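Local coordinates for uncharacterized protein (Bacteroides caccae, PDB 3NO2) that is of unknown function but folds as a six-bladed beta-propeller with sequence similarity to the Mal s 1 allergenic protein family, at residues I27-P32 against K59-D64; L179-D184 against A216-L221; V210-V215 against L226-W231. All blocks are in the same frame, centred on the assembly; numbering follows the deposited sequence.

Contact 1 of 3, residues I27-P32 against K59-D64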
ATOM      1  N   ILE A  27      -2.667   5.072  19.707  1.00  9.28           N
ATOM      2  CA  ILE A  27      -1.668   5.827  18.907  1.00  9.17           C
ATOM      3  C   ILE A  27      -0.561   6.286  19.869  1.00  9.97           C
ATOM      4  O   ILE A  27      -0.845   7.029  20.850  1.00 11.95           O
ATOM      5  CB  ILE A  27      -2.317   7.013  18.196  1.00 10.54           C
ATOM      6  CG1 ILE A  27      -3.239   6.499  17.099  1.00 12.46           C
ATOM      7  CG2 ILE A  27      -1.233   7.956  17.593  1.00 12.10           C
ATOM      8  CD1 ILE A  27      -4.007   7.597  16.320  1.00 16.02           C
ATOM      9  N   VAL A  28       0.671   5.830  19.656  1.00  8.20           N
ATOM     10  CA  VAL A  28       1.778   6.184  20.531  1.00  9.95           C
ATOM     11  C   VAL A  28       2.719   7.226  19.921  1.00 11.20           C
ATOM     12  O   VAL A  28       3.617   7.705  20.611  1.00 12.91           O
ATOM     13  CB  VAL A  28       2.544   4.950  20.992  1.00 10.47           C
ATOM     14  CG1 VAL A  28       1.591   4.008  21.795  1.00 13.09           C
ATOM     15  CG2 VAL A  28       3.230   4.223  19.841  1.00 12.88           C
ATOM     16  N   TRP A  29       2.538   7.559  18.648  1.00  9.52           N
ATOM     17  CA  TRP A  29       3.410   8.488  17.928  1.00 10.10           C
ATOM     18  C   TRP A  29       2.675   8.928  16.683  1.00 10.89           C
ATOM     19  O   TRP A  29       1.944   8.109  16.064  1.00  8.66           O
ATOM     20  CB  TRP A  29       4.657   7.740  17.512  1.00 12.04           C
ATOM     21  CG  TRP A  29       5.674   8.474  16.634  1.00 14.73           C
ATOM     22  CD1 TRP A  29       6.780   9.143  17.054  1.00 23.36           C
ATOM     23  CD2 TRP A  29       5.699   8.516  15.202  1.00 11.48           C
ATOM     24  NE1 TRP A  29       7.486   9.621  15.959  1.00 21.61           N
ATOM     25  CE2 TRP A  29       6.841   9.251  14.815  1.00 21.93           C
ATOM     26  CE3 TRP A  29       4.860   8.032  14.216  1.00 12.64           C
ATOM     27  CZ2 TRP A  29       7.167   9.472  13.468  1.00 14.31           C
ATOM     28  CZ3 TRP A  29       5.183   8.263  12.867  1.00 12.75           C
ATOM     29  CH2 TRP A  29       6.311   8.972  12.523  1.00 14.77           C
ATOM     30  N   GLU A  30       2.766  10.220  16.356  0.50  9.93           N
ATOM     31  CA  GLU A  30       2.260  10.773  15.094  0.50  8.91           C
ATOM     32  C   GLU A  30       3.324  11.647  14.423  0.50  9.85           C
ATOM     33  O   GLU A  30       4.317  12.107  15.057  0.50  7.83           O
ATOM     34  CB  GLU A  30       0.972  11.607  15.260  0.50 10.54           C
ATOM     35  CG  GLU A  30      -0.242  10.781  15.644  0.50  8.97           C
ATOM     36  CD  GLU A  30      -1.545  11.559  15.734  0.50 14.97           C
ATOM     37  OE1 GLU A  30      -1.507  12.818  15.794  0.50 15.32           O
ATOM     38  OE2 GLU A  30      -2.624  10.906  15.746  0.50 16.92           O
ATOM     39  N   TYR A  31       3.114  11.862  13.129  1.00  9.59           N
ATOM     40  CA  TYR A  31       3.921  12.812  12.358  1.00  8.38           C
ATOM     41  C   TYR A  31       2.994  13.485  11.356  1.00  9.75           C
ATOM     42  O   TYR A  31       2.165  12.821  10.711  1.00  9.10           O
ATOM     43  CB  TYR A  31       5.040  12.060  11.649  1.00 10.44           C
ATOM     44  CG  TYR A  31       6.030  12.906  10.878  1.00  8.89           C
ATOM     45  CD1 TYR A  31       5.808  13.257   9.549  1.00 10.07           C
ATOM     46  CD2 TYR A  31       7.191  13.375  11.482  1.00 10.15           C
ATOM     47  CE1 TYR A  31       6.698  14.022   8.834  1.00  9.11           C
ATOM     48  CE2 TYR A  31       8.118  14.158  10.769  1.00  9.48           C
ATOM     49  CZ  TYR A  31       7.858  14.483   9.432  1.00  9.75           C
ATOM     50  OH  TYR A  31       8.754  15.227   8.697  1.00 10.78           O
ATOM     51  N   PRO A  32       3.074  14.813  11.221  1.00 10.44           N
ATOM     52  CA  PRO A  32       2.084  15.532  10.437  1.00 11.11           C
ATOM     53  C   PRO A  32       2.339  15.495   8.931  1.00  9.78           C
ATOM     54  O   PRO A  32       3.485  15.450   8.455  1.00 11.52           O
ATOM     55  CB  PRO A  32       2.248  16.965  10.941  1.00 13.16           C
ATOM     56  CG  PRO A  32       3.695  17.057  11.237  1.00 14.11           C
ATOM     57  CD  PRO A  32       4.067  15.715  11.851  1.00 11.36           C
ATOM     58  N   LYS A  59       9.704  10.583   1.449  1.00  7.03           N
ATOM     59  CA  LYS A  59      10.815  10.890   2.333  1.00  7.28           C
ATOM     60  C   LYS A  59      11.020   9.816   3.370  1.00  7.79           C
ATOM     61  O   LYS A  59      10.090   9.037   3.672  1.00  7.94           O
ATOM     62  CB  LYS A  59      10.705  12.228   2.974  1.00  7.67           C
ATOM     63  CG  LYS A  59       9.598  12.379   3.993  1.00  6.48           C
ATOM     64  CD  LYS A  59       9.636  13.745   4.689  1.00  8.53           C
ATOM     65  CE  LYS A  59       9.312  14.898   3.721  1.00 11.02           C
ATOM     66  NZ  LYS A  59       9.514  16.216   4.362  1.00 10.14           N
HETATM   67  N   MSE A  60      12.231   9.744   3.905  0.50  6.77           N
HETATM   68  CA  MSE A  60      12.575   8.868   5.027  0.50  7.41           C
HETATM   69  C   MSE A  60      12.938   9.748   6.233  0.50  8.90           C
HETATM   70  O   MSE A  60      13.665  10.733   6.081  0.50  9.04           O
HETATM   71  CB  MSE A  60      13.719   7.910   4.644  0.50  9.39           C
HETATM   72  CG  MSE A  60      13.996   6.860   5.700  0.50  9.88           C
HETATM   73 SE   MSE A  60      15.290   5.528   5.224  0.38  9.64          SE
HETATM   74  CE  MSE A  60      14.137   4.360   4.320  0.50 11.65           C
ATOM     75  N   ILE A  61      12.418   9.373   7.399  1.00  7.94           N
ATOM     76  CA  ILE A  61      12.648  10.067   8.657  1.00  8.23           C
ATOM     77  C   ILE A  61      13.084   9.046   9.697  1.00  9.11           C
ATOM     78  O   ILE A  61      12.821   7.845   9.606  1.00  9.10           O
ATOM     79  CB  ILE A  61      11.403  10.840   9.142  1.00  7.38           C
ATOM     80  CG1 ILE A  61      10.205   9.909   9.395  1.00  8.36           C
ATOM     81  CG2 ILE A  61      11.000  11.894   8.103  1.00 10.81           C
ATOM     82  CD1 ILE A  61       8.979  10.592  10.051  1.00 10.38           C
ATOM     83  N   THR A  62      13.712   9.563  10.749  1.00 12.23           N
ATOM     84  CA  THR A  62      14.024   8.750  11.908  1.00 13.12           C
ATOM     85  C   THR A  62      12.819   8.635  12.755  1.00 14.33           C
ATOM     86  O   THR A  62      11.899   9.425  12.674  1.00 12.83           O
ATOM     87  CB  THR A  62      15.187   9.396  12.707  1.00 12.72           C
ATOM     88  OG1 THR A  62      14.745  10.642  13.259  1.00 12.10           O
ATOM     89  CG2 THR A  62      16.471   9.599  11.887  1.00 16.34           C
ATOM     90  N   ARG A  63      12.891   7.699  13.712  1.00 17.31           N
ATOM     91  CA  ARG A  63      11.834   7.488  14.603  1.00 18.27           C
ATOM     92  C   ARG A  63      11.577   8.707  15.467  1.00 17.39           C
ATOM     93  O   ARG A  63      10.461   8.903  15.908  1.00 23.94           O
ATOM     94  CB  ARG A  63      12.118   6.229  15.437  1.00 20.04           C
ATOM     95  CG  ARG A  63      11.049   5.830  16.394  1.00 22.02           C
ATOM     96  CD  ARG A  63       9.679   5.546  15.738  1.00 21.66           C
ATOM     97  NE  ARG A  63       8.768   5.033  16.762  1.00 21.90           N
ATOM     98  CZ  ARG A  63       8.247   5.768  17.739  1.00 35.09           C
ATOM     99  NH1 ARG A  63       8.522   7.068  17.836  1.00 42.33           N
ATOM    100  NH2 ARG A  63       7.441   5.198  18.632  1.00 36.55           N
ATOM    101  N   ASP A  64      12.595   9.552  15.701  1.00 15.64           N
ATOM    102  CA  ASP A  64      12.419  10.796  16.434  1.00 16.93           C
ATOM    103  C   ASP A  64      12.094  12.010  15.566  1.00 19.49           C
ATOM    104  O   ASP A  64      12.106  13.153  16.021  1.00 21.31           O
ATOM    105  CB  ASP A  64      13.570  11.105  17.423  1.00 21.38           C
ATOM    106  CG  ASP A  64      14.900  11.413  16.782  1.00 30.77           C
ATOM    107  OD1 ASP A  64      15.082  11.372  15.557  1.00 28.14           O
ATOM    108  OD2 ASP A  64      15.831  11.699  17.568  1.00 41.86           O
TER
HETATM  109  O   HOH W   1       7.753  16.550   6.475  1.00 10.98           O
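Trp-29 and Tyr-31 meet Ile-61 and Arg-63 in the seam between two neighbouring blades of the six-bladed beta-propeller. Strand 26-32 is an edge strand of its four-stranded sheet and strand 57-61 belongs to the next blade, so the two are joined by side chains, with short-segment axes 11.6 Å apart. At the centre of the seam Ile-61 CD1 lies over one face of the Tyr-31 ring as a CH-pi contact, 3.7 Å from CD1 to the ring centroid and 16° off the normal, while Pro-32 CD lies over the rim of the opposite face. The same methyl meets the edge of the Trp-29 indole, with CD1 4.0 Å from Trp-29 CH2, and so serves two aromatic rings at once. Both rings have CG anti to the backbone N (chi1 175° for Trp-29), which sends them across the seam. At the more open end, Arg-63 bends at chi2 and sets CZ over the indole, a cation-pi contact of 4.1 Å from CZ to the centroid of the five-membered ring, with the guanidinium steeply tilted to the indole plane (54°). NH2 has a salt bridge to the C-terminal carboxylate of Glu-276 (OXT). At the other end Lys-59 has its salt bridge with Glu-67, and one water bridges it to Tyr-31, accepting from Lys-59 NZ at 2.8 Å and hydrogen-bonded to Tyr-31 OH, also at 2.8 Å.

Contact 2 of 3, residues L179-D184 against A216-L221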
ATOM      1  N   LEU A 179      -1.293 -11.510  -3.848  1.00  9.77           N
ATOM      2  CA  LEU A 179      -2.627 -11.000  -3.600  1.00  7.99           C
ATOM      3  C   LEU A 179      -2.699  -9.602  -4.188  1.00  8.60           C
ATOM      4  O   LEU A 179      -1.748  -8.822  -4.006  1.00  9.99           O
ATOM      5  CB  LEU A 179      -2.948 -10.899  -2.133  1.00  8.91           C
ATOM      6  CG  LEU A 179      -2.917 -12.194  -1.328  1.00  9.61           C
ATOM      7  CD1 LEU A 179      -3.285 -11.933   0.158  1.00 12.86           C
ATOM      8  CD2 LEU A 179      -3.911 -13.186  -1.900  1.00 11.63           C
ATOM      9  N   VAL A 180      -3.751  -9.269  -4.897  1.00  7.36           N
ATOM     10  CA  VAL A 180      -3.948  -7.903  -5.429  1.00  7.06           C
ATOM     11  C   VAL A 180      -5.222  -7.323  -4.824  1.00  6.67           C
ATOM     12  O   VAL A 180      -6.322  -7.885  -4.963  1.00  7.87           O
ATOM     13  CB  VAL A 180      -4.008  -7.877  -6.949  1.00  7.16           C
ATOM     14  CG1 VAL A 180      -4.168  -6.436  -7.475  1.00  7.10           C
ATOM     15  CG2 VAL A 180      -2.741  -8.554  -7.556  1.00 11.01           C
ATOM     16  N   ALA A 181      -5.055  -6.197  -4.117  1.00  6.42           N
ATOM     17  CA  ALA A 181      -6.130  -5.442  -3.534  1.00  5.66           C
ATOM     18  C   ALA A 181      -6.885  -4.719  -4.648  1.00  5.62           C
ATOM     19  O   ALA A 181      -6.258  -3.993  -5.431  1.00  6.46           O
ATOM     20  CB  ALA A 181      -5.589  -4.409  -2.560  1.00  7.28           C
ATOM     21  N   CYS A 182      -8.198  -4.898  -4.733  1.00  6.60           N
ATOM     22  CA  CYS A 182      -8.945  -4.312  -5.872  1.00  6.30           C
ATOM     23  C   CYS A 182      -9.768  -3.067  -5.545  1.00  5.99           C
ATOM     24  O   CYS A 182     -10.655  -2.686  -6.288  1.00  6.02           O
ATOM     25  CB  CYS A 182      -9.740  -5.389  -6.607  1.00  7.00           C
ATOM     26  SG  CYS A 182      -8.718  -6.619  -7.425  1.00  9.70           S
ATOM     27  N   GLY A 183      -9.418  -2.368  -4.470  0.50  5.23           N
ATOM     28  CA  GLY A 183      -9.951  -1.049  -4.234  0.50  4.80           C
ATOM     29  C   GLY A 183     -11.466  -1.038  -4.127  0.50  4.16           C
ATOM     30  O   GLY A 183     -12.044  -1.716  -3.293  0.50  4.35           O
ATOM     31  N   ASP A 184     -12.107  -0.288  -5.025  0.50  5.27           N
ATOM     32  CA  ASP A 184     -13.555  -0.153  -5.041  0.50  4.81           C
ATOM     33  C   ASP A 184     -14.322  -1.440  -5.404  0.50  5.71           C
ATOM     34  O   ASP A 184     -15.551  -1.496  -5.203  0.50  7.06           O
ATOM     35  CB  ASP A 184     -14.015   0.988  -5.976  0.50  4.74           C
ATOM     36  CG  ASP A 184     -13.538   2.339  -5.533  0.50  5.02           C
ATOM     37  OD1 ASP A 184     -13.887   2.771  -4.496  0.50  2.86           O
ATOM     38  OD2 ASP A 184     -12.671   2.978  -6.209  0.50 10.92           O
ATOM     39  N   ALA A 216      -7.693  -1.591   0.347  1.00  5.21           N
ATOM     40  CA  ALA A 216      -6.390  -0.905   0.203  1.00  5.11           C
ATOM     41  C   ALA A 216      -5.289  -1.932   0.560  1.00  4.83           C
ATOM     42  O   ALA A 216      -5.377  -3.117   0.208  1.00  5.91           O
ATOM     43  CB  ALA A 216      -6.360   0.407   0.969  1.00  5.80           C
ATOM     44  N   GLN A 217      -4.241  -1.549   1.272  1.00  5.49           N
ATOM     45  CA  GLN A 217      -3.115  -2.457   1.400  1.00  4.65           C
ATOM     46  C   GLN A 217      -3.495  -3.737   2.133  1.00  5.78           C
ATOM     47  O   GLN A 217      -4.199  -3.719   3.171  1.00  5.40           O
ATOM     48  CB  GLN A 217      -1.939  -1.788   2.116  1.00  6.02           C
ATOM     49  CG  GLN A 217      -0.632  -2.570   2.009  1.00  5.71           C
ATOM     50  CD  GLN A 217       0.563  -1.816   2.544  1.00  5.25           C
ATOM     51  OE1 GLN A 217       0.457  -0.621   2.859  1.00  5.71           O
ATOM     52  NE2 GLN A 217       1.727  -2.474   2.585  1.00  6.41           N
ATOM     53  N   LEU A 218      -2.933  -4.828   1.628  1.00  6.08           N
ATOM     54  CA  LEU A 218      -2.986  -6.161   2.224  1.00  5.22           C
ATOM     55  C   LEU A 218      -1.598  -6.506   2.729  1.00  7.15           C
ATOM     56  O   LEU A 218      -0.616  -6.320   1.986  1.00  7.16           O
ATOM     57  CB  LEU A 218      -3.408  -7.160   1.148  1.00  6.69           C
ATOM     58  CG  LEU A 218      -4.716  -6.848   0.396  1.00  6.67           C
ATOM     59  CD1 LEU A 218      -4.880  -7.887  -0.753  1.00  8.90           C
ATOM     60  CD2 LEU A 218      -5.906  -6.865   1.325  1.00  8.55           C
ATOM     61  N   PHE A 219      -1.489  -7.023   3.958  1.00  7.14           N
ATOM     62  CA  PHE A 219      -0.219  -7.334   4.541  1.00  6.95           C
ATOM     63  C   PHE A 219      -0.259  -8.758   5.079  1.00  7.80           C
ATOM     64  O   PHE A 219      -0.762  -9.021   6.169  1.00  7.71           O
ATOM     65  CB  PHE A 219       0.194  -6.332   5.637  1.00  7.33           C
ATOM     66  CG  PHE A 219       1.668  -6.327   5.890  1.00 10.24           C
ATOM     67  CD1 PHE A 219       2.249  -7.309   6.639  1.00 12.98           C
ATOM     68  CD2 PHE A 219       2.434  -5.333   5.350  1.00 10.88           C
ATOM     69  CE1 PHE A 219       3.657  -7.285   6.834  1.00 13.62           C
ATOM     70  CE2 PHE A 219       3.826  -5.332   5.533  1.00 15.19           C
ATOM     71  CZ  PHE A 219       4.386  -6.318   6.240  1.00 13.24           C
ATOM     72  N   PRO A 220       0.286  -9.691   4.294  1.00  8.99           N
ATOM     73  CA  PRO A 220       0.329 -11.112   4.759  1.00 10.23           C
ATOM     74  C   PRO A 220       1.202 -11.312   5.985  1.00 11.58           C
ATOM     75  O   PRO A 220       2.232 -10.662   6.112  1.00 12.09           O
ATOM     76  CB  PRO A 220       0.945 -11.844   3.552  1.00 11.09           C
ATOM     77  CG  PRO A 220       0.571 -10.997   2.364  1.00 11.17           C
ATOM     78  CD  PRO A 220       0.639  -9.570   2.854  1.00  8.68           C
ATOM     79  N   LEU A 221       0.720 -12.182   6.867  1.00 12.35           N
ATOM     80  CA  LEU A 221       1.351 -12.485   8.144  1.00 13.59           C
ATOM     81  C   LEU A 221       1.857 -13.923   8.138  1.00 16.22           C
ATOM     82  O   LEU A 221       1.317 -14.782   7.452  1.00 16.05           O
ATOM     83  CB  LEU A 221       0.390 -12.244   9.293  1.00 12.15           C
ATOM     84  CG  LEU A 221      -0.100 -10.807   9.380  1.00 13.85           C
ATOM     85  CD1 LEU A 221      -1.317 -10.704  10.311  1.00 18.37           C
ATOM     86  CD2 LEU A 221       1.068  -9.898   9.773  1.00 16.57           C
TER
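Leu-218 reaches across to Ala-181 and Leu-179, and its side chain can be followed atom by atom. CB leaves the backbone in the direction of segment 179-184. At CG the chain makes its first contact, 3.9 Å from Ala-181 CB. From there the two branches divide the work. CD1 continues the extended line from CA, chi2 being 174°, and ends against the other strand: it lies 3.8 Å from Leu-179 CB and also 3.8 Å from Ala-181 N, with Val-180 C at 4.1 Å. One methyl thus rests on the Leu-179 side chain and on the peptide that joins Val-180 to Ala-181. CD2 turns back to its own sheet, where Ile-228 stands, and Phe-188 of strand 187-191 also touches this leucine. The geometry is that of two consecutive blades of a beta-propeller packed face to face: 178-181 is the second strand of one four-stranded sheet and 214-220 the first of the next, antiparallel in direction (155°) with short-segment axes 6.9 Å apart. No hydrogen bond joins the two segments, as expected where sheets meet by their faces. The small side chain of Ala-181 allows a close approach at one end, its CB coming to 3.1 Å from Ala-216 O, a methyl pressed on a carbonyl oxygen. Ala-216 CB points away from 179-184, and its side chain touches Phe-168 and Ser-269. At the far end Leu-179 also packs on Leu-226 and Leu-173, and its side chain comes to about 5 Å from a bound di(hydroxyethyl)ether molecule, probably taken from the crystallisation liquor.

Contact 3 of 3, residues V210-V215 against L226-W231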
ATOM      1  N   VAL A 210     -16.562  -8.361   8.607  1.00 10.73           N
ATOM      2  CA  VAL A 210     -16.301  -7.029   8.068  1.00  9.57           C
ATOM      3  C   VAL A 210     -16.979  -6.833   6.697  1.00 10.88           C
ATOM      4  O   VAL A 210     -16.891  -7.705   5.827  1.00 12.83           O
ATOM      5  CB  VAL A 210     -14.789  -6.713   7.975  1.00 10.85           C
ATOM      6  CG1 VAL A 210     -14.055  -7.736   7.140  1.00 12.89           C
ATOM      7  CG2 VAL A 210     -14.504  -5.303   7.421  1.00 10.08           C
ATOM      8  N   GLN A 211     -17.642  -5.709   6.529  1.00 10.66           N
ATOM      9  CA  GLN A 211     -18.057  -5.239   5.198  1.00  9.70           C
ATOM     10  C   GLN A 211     -16.810  -4.548   4.613  1.00  9.21           C
ATOM     11  O   GLN A 211     -16.266  -3.610   5.223  1.00 10.27           O
ATOM     12  CB  GLN A 211     -19.207  -4.233   5.286  1.00 10.89           C
ATOM     13  CG  GLN A 211     -19.565  -3.676   3.901  1.00 15.28           C
ATOM     14  CD  GLN A 211     -20.696  -2.642   3.897  1.00 20.84           C
ATOM     15  OE1 GLN A 211     -21.457  -2.511   4.895  1.00 19.04           O
ATOM     16  NE2 GLN A 211     -20.845  -1.911   2.775  1.00 18.42           N
ATOM     17  N   LEU A 212     -16.388  -4.976   3.435  1.00  8.18           N
ATOM     18  CA  LEU A 212     -15.249  -4.376   2.724  1.00  8.17           C
ATOM     19  C   LEU A 212     -15.703  -3.192   1.907  1.00  8.00           C
ATOM     20  O   LEU A 212     -16.654  -3.293   1.122  1.00  8.32           O
ATOM     21  CB  LEU A 212     -14.561  -5.387   1.840  1.00  7.93           C
ATOM     22  CG  LEU A 212     -13.933  -6.600   2.575  1.00  8.91           C
ATOM     23  CD1 LEU A 212     -13.396  -7.652   1.590  1.00 10.23           C
ATOM     24  CD2 LEU A 212     -12.832  -6.157   3.577  1.00 10.01           C
ATOM     25  N   PHE A 213     -15.044  -2.060   2.157  1.00  6.77           N
ATOM     26  CA  PHE A 213     -15.267  -0.812   1.413  1.00  6.62           C
ATOM     27  C   PHE A 213     -14.208  -0.733   0.305  1.00  6.99           C
ATOM     28  O   PHE A 213     -14.249  -1.559  -0.602  1.00  7.56           O
ATOM     29  CB  PHE A 213     -15.267   0.344   2.406  1.00  6.91           C
ATOM     30  CG  PHE A 213     -16.479   0.326   3.301  1.00  7.24           C
ATOM     31  CD1 PHE A 213     -17.641   0.964   2.890  1.00 13.39           C
ATOM     32  CD2 PHE A 213     -16.534  -0.404   4.442  1.00  8.99           C
ATOM     33  CE1 PHE A 213     -18.813   0.912   3.688  1.00 16.71           C
ATOM     34  CE2 PHE A 213     -17.688  -0.441   5.216  1.00 10.91           C
ATOM     35  CZ  PHE A 213     -18.793   0.201   4.844  1.00 14.09           C
ATOM     36  N   PHE A 214     -13.228   0.175   0.395  1.00  6.06           N
ATOM     37  CA  PHE A 214     -12.144   0.188  -0.595  1.00  5.46           C
ATOM     38  C   PHE A 214     -11.056  -0.688  -0.024  1.00  6.36           C
ATOM     39  O   PHE A 214     -10.476  -0.376   1.024  1.00  6.15           O
ATOM     40  CB  PHE A 214     -11.662   1.635  -0.785  1.00  6.09           C
ATOM     41  CG  PHE A 214     -10.526   1.812  -1.756  1.00  6.38           C
ATOM     42  CD1 PHE A 214      -9.240   1.480  -1.387  1.00  6.86           C
ATOM     43  CD2 PHE A 214     -10.763   2.313  -3.025  1.00  7.47           C
ATOM     44  CE1 PHE A 214      -8.202   1.633  -2.284  1.00  6.49           C
ATOM     45  CE2 PHE A 214      -9.729   2.492  -3.908  1.00  6.34           C
ATOM     46  CZ  PHE A 214      -8.458   2.150  -3.576  1.00  6.68           C
ATOM     47  N   VAL A 215     -10.756  -1.778  -0.698  1.00  5.65           N
ATOM     48  CA  VAL A 215      -9.741  -2.742  -0.239  1.00  4.92           C
ATOM     49  C   VAL A 215      -8.384  -2.158  -0.644  1.00  5.30           C
ATOM     50  O   VAL A 215      -8.014  -2.151  -1.831  1.00  5.80           O
ATOM     51  CB  VAL A 215      -9.954  -4.155  -0.737  1.00  5.22           C
ATOM     52  CG1 VAL A 215      -8.809  -5.076  -0.287  1.00  7.20           C
ATOM     53  CG2 VAL A 215     -11.306  -4.670  -0.269  1.00  7.17           C
ATOM     54  N   LEU A 226      -3.755 -12.142   7.638  1.00  9.82           N
ATOM     55  CA  LEU A 226      -3.652 -11.002   6.730  1.00  9.36           C
ATOM     56  C   LEU A 226      -4.221  -9.739   7.388  1.00  7.70           C
ATOM     57  O   LEU A 226      -5.336  -9.782   7.910  1.00  8.74           O
ATOM     58  CB  LEU A 226      -4.504 -11.325   5.470  1.00  9.97           C
ATOM     59  CG  LEU A 226      -4.468 -10.374   4.294  1.00  9.36           C
ATOM     60  CD1 LEU A 226      -3.058 -10.391   3.663  1.00 11.05           C
ATOM     61  CD2 LEU A 226      -5.503 -10.735   3.227  1.00 11.18           C
ATOM     62  N   TYR A 227      -3.492  -8.629   7.326  1.00  6.98           N
ATOM     63  CA  TYR A 227      -4.087  -7.315   7.570  1.00  5.37           C
ATOM     64  C   TYR A 227      -4.725  -6.799   6.311  1.00  5.75           C
ATOM     65  O   TYR A 227      -4.131  -6.900   5.220  1.00  6.68           O
ATOM     66  CB  TYR A 227      -3.056  -6.283   8.051  1.00  6.41           C
ATOM     67  CG  TYR A 227      -2.440  -6.529   9.409  1.00  7.23           C
ATOM     68  CD1 TYR A 227      -3.193  -6.675  10.550  1.00  8.95           C
ATOM     69  CD2 TYR A 227      -1.073  -6.537   9.552  1.00  7.36           C
ATOM     70  CE1 TYR A 227      -2.590  -6.903  11.782  1.00 10.20           C
ATOM     71  CE2 TYR A 227      -0.476  -6.769  10.774  1.00 10.16           C
ATOM     72  CZ  TYR A 227      -1.232  -6.938  11.881  1.00  8.79           C
ATOM     73  OH  TYR A 227      -0.632  -7.146  13.134  1.00 10.87           O
ATOM     74  N   ILE A 228      -5.907  -6.210   6.460  1.00  6.43           N
ATOM     75  CA  ILE A 228      -6.628  -5.555   5.367  1.00  6.23           C
ATOM     76  C   ILE A 228      -6.946  -4.145   5.818  1.00  4.53           C
ATOM     77  O   ILE A 228      -7.647  -3.930   6.811  1.00  5.48           O
ATOM     78  CB  ILE A 228      -7.918  -6.300   5.004  1.00  6.01           C
ATOM     79  CG1 ILE A 228      -7.647  -7.761   4.686  1.00  7.63           C
ATOM     80  CG2 ILE A 228      -8.641  -5.558   3.868  1.00  8.07           C
ATOM     81  CD1 ILE A 228      -8.933  -8.609   4.557  1.00 10.42           C
ATOM     82  N   CYS A 229      -6.474  -3.159   5.062  1.00  4.89           N
ATOM     83  CA  CYS A 229      -6.792  -1.760   5.245  1.00  5.46           C
ATOM     84  C   CYS A 229      -8.135  -1.482   4.528  1.00  5.69           C
ATOM     85  O   CYS A 229      -8.235  -1.615   3.316  1.00  7.01           O
ATOM     86  CB  CYS A 229      -5.711  -0.844   4.716  1.00  5.65           C
ATOM     87  SG  CYS A 229      -4.104  -1.064   5.520  1.00  6.18           S
ATOM     88  N   ASN A 230      -9.153  -1.186   5.333  1.00  5.26           N
ATOM     89  CA  ASN A 230     -10.537  -1.106   4.873  1.00  5.40           C
ATOM     90  C   ASN A 230     -10.982   0.339   4.760  1.00  5.77           C
ATOM     91  O   ASN A 230     -11.643   0.881   5.637  1.00  5.74           O
ATOM     92  CB  ASN A 230     -11.419  -1.855   5.887  1.00  5.12           C
ATOM     93  CG  ASN A 230     -12.823  -2.087   5.400  1.00  7.05           C
ATOM     94  OD1 ASN A 230     -13.052  -2.157   4.192  1.00  7.68           O
ATOM     95  ND2 ASN A 230     -13.802  -2.171   6.318  1.00  7.03           N
ATOM     96  N   TRP A 231     -10.550   0.995   3.679  1.00  5.86           N
ATOM     97  CA  TRP A 231     -10.602   2.447   3.571  1.00  5.18           C
ATOM     98  C   TRP A 231     -12.011   2.884   3.160  1.00  6.14           C
ATOM     99  O   TRP A 231     -12.581   2.379   2.172  1.00  6.37           O
ATOM    100  CB  TRP A 231      -9.535   2.886   2.553  1.00  5.51           C
ATOM    101  CG  TRP A 231      -9.345   4.379   2.426  1.00  5.69           C
ATOM    102  CD1 TRP A 231      -8.576   5.186   3.219  1.00  5.72           C
ATOM    103  CD2 TRP A 231      -9.914   5.246   1.442  1.00  5.96           C
ATOM    104  NE1 TRP A 231      -8.636   6.474   2.797  1.00  5.95           N
ATOM    105  CE2 TRP A 231      -9.437   6.544   1.702  1.00  5.79           C
ATOM    106  CE3 TRP A 231     -10.732   5.040   0.348  1.00  7.55           C
ATOM    107  CZ2 TRP A 231      -9.773   7.622   0.911  1.00  7.77           C
ATOM    108  CZ3 TRP A 231     -11.083   6.150  -0.454  1.00  8.05           C
ATOM    109  CH2 TRP A 231     -10.618   7.392  -0.157  1.00  7.69           C
TER
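Asn-230 faces the extended backbone from Gln-211 to Phe-213, just before strand 214-220, and grips it with both ends of its amide. Its CG is anti to the backbone N (chi1 -168°), which carries the amide over to that stretch of chain. OD1 accepts from Phe-213 N at 2.8 Å, nearly straight at 176° and in the carbonyl plane. ND2 gives one bond to Gln-211 O at 3.1 Å, tilted from the amide plane, and another to Pro-244 O. Three bonds therefore fix the rotation of a buried amide and satisfy it. Val-210 CG2 presses on the nitrogen, 3.4 Å from Asn-230 ND2, and the amide meets the edge of the Phe-213 ring obliquely, the two planes well turned from each other. Methyls extend this buried side: Ile-228 CG2 is 4.2 Å from Leu-212 CD2 and touches Val-215 CG1 at a similar distance. Next to this tight cluster the beta-hairpin itself begins: Phe-214 and Trp-231 form an antiparallel hydrogen-bonded pair, with Phe-214 N to Trp-231 O at 2.9 Å and Trp-231 N to Phe-214 O at 3.0 Å. Their rings pack T-shaped, the indole edge toward the phenyl face with planes at 76°. The solvent side lies elsewhere: Gln-211, whose CB points away from strand 226-231, is exposed, and Trp-231 is only partly buried. Trp-231 NE1 bonds to Ser-12 O, and a bound citric acid, probably from the crystallisation liquor, lies near the indole. Strand 214-220 forms one edge of its propeller blade, and strand 226-231 runs between it and strand 246-249, against which Ile-228 packs by its contacts with Val-247 and Ile-249.

Contacts 2 and 3 share strand 214-220 and lie close together, their centres 8 Å apart, whereas contact 1 sits about 24 Å from either, centre to centre, at the outer part of the propeller. Contacts 1 and 2 both join adjacent blades, but in different chemistry: the buried contact 2 is aliphatic and bondless across its segments, while the partly exposed contact 1 mixes aromatic, cationic and water-mediated elements. Contact 3, buried but with Gln-211 exposed at its margin, works within one blade, where backbone and amide hydrogen bonds dominate. A probable hydrogen bond from Val-215 N to Gly-183 O, at 2.9 Å, joins segment 210-215 of contact 3 to segment 179-184 of contact 2.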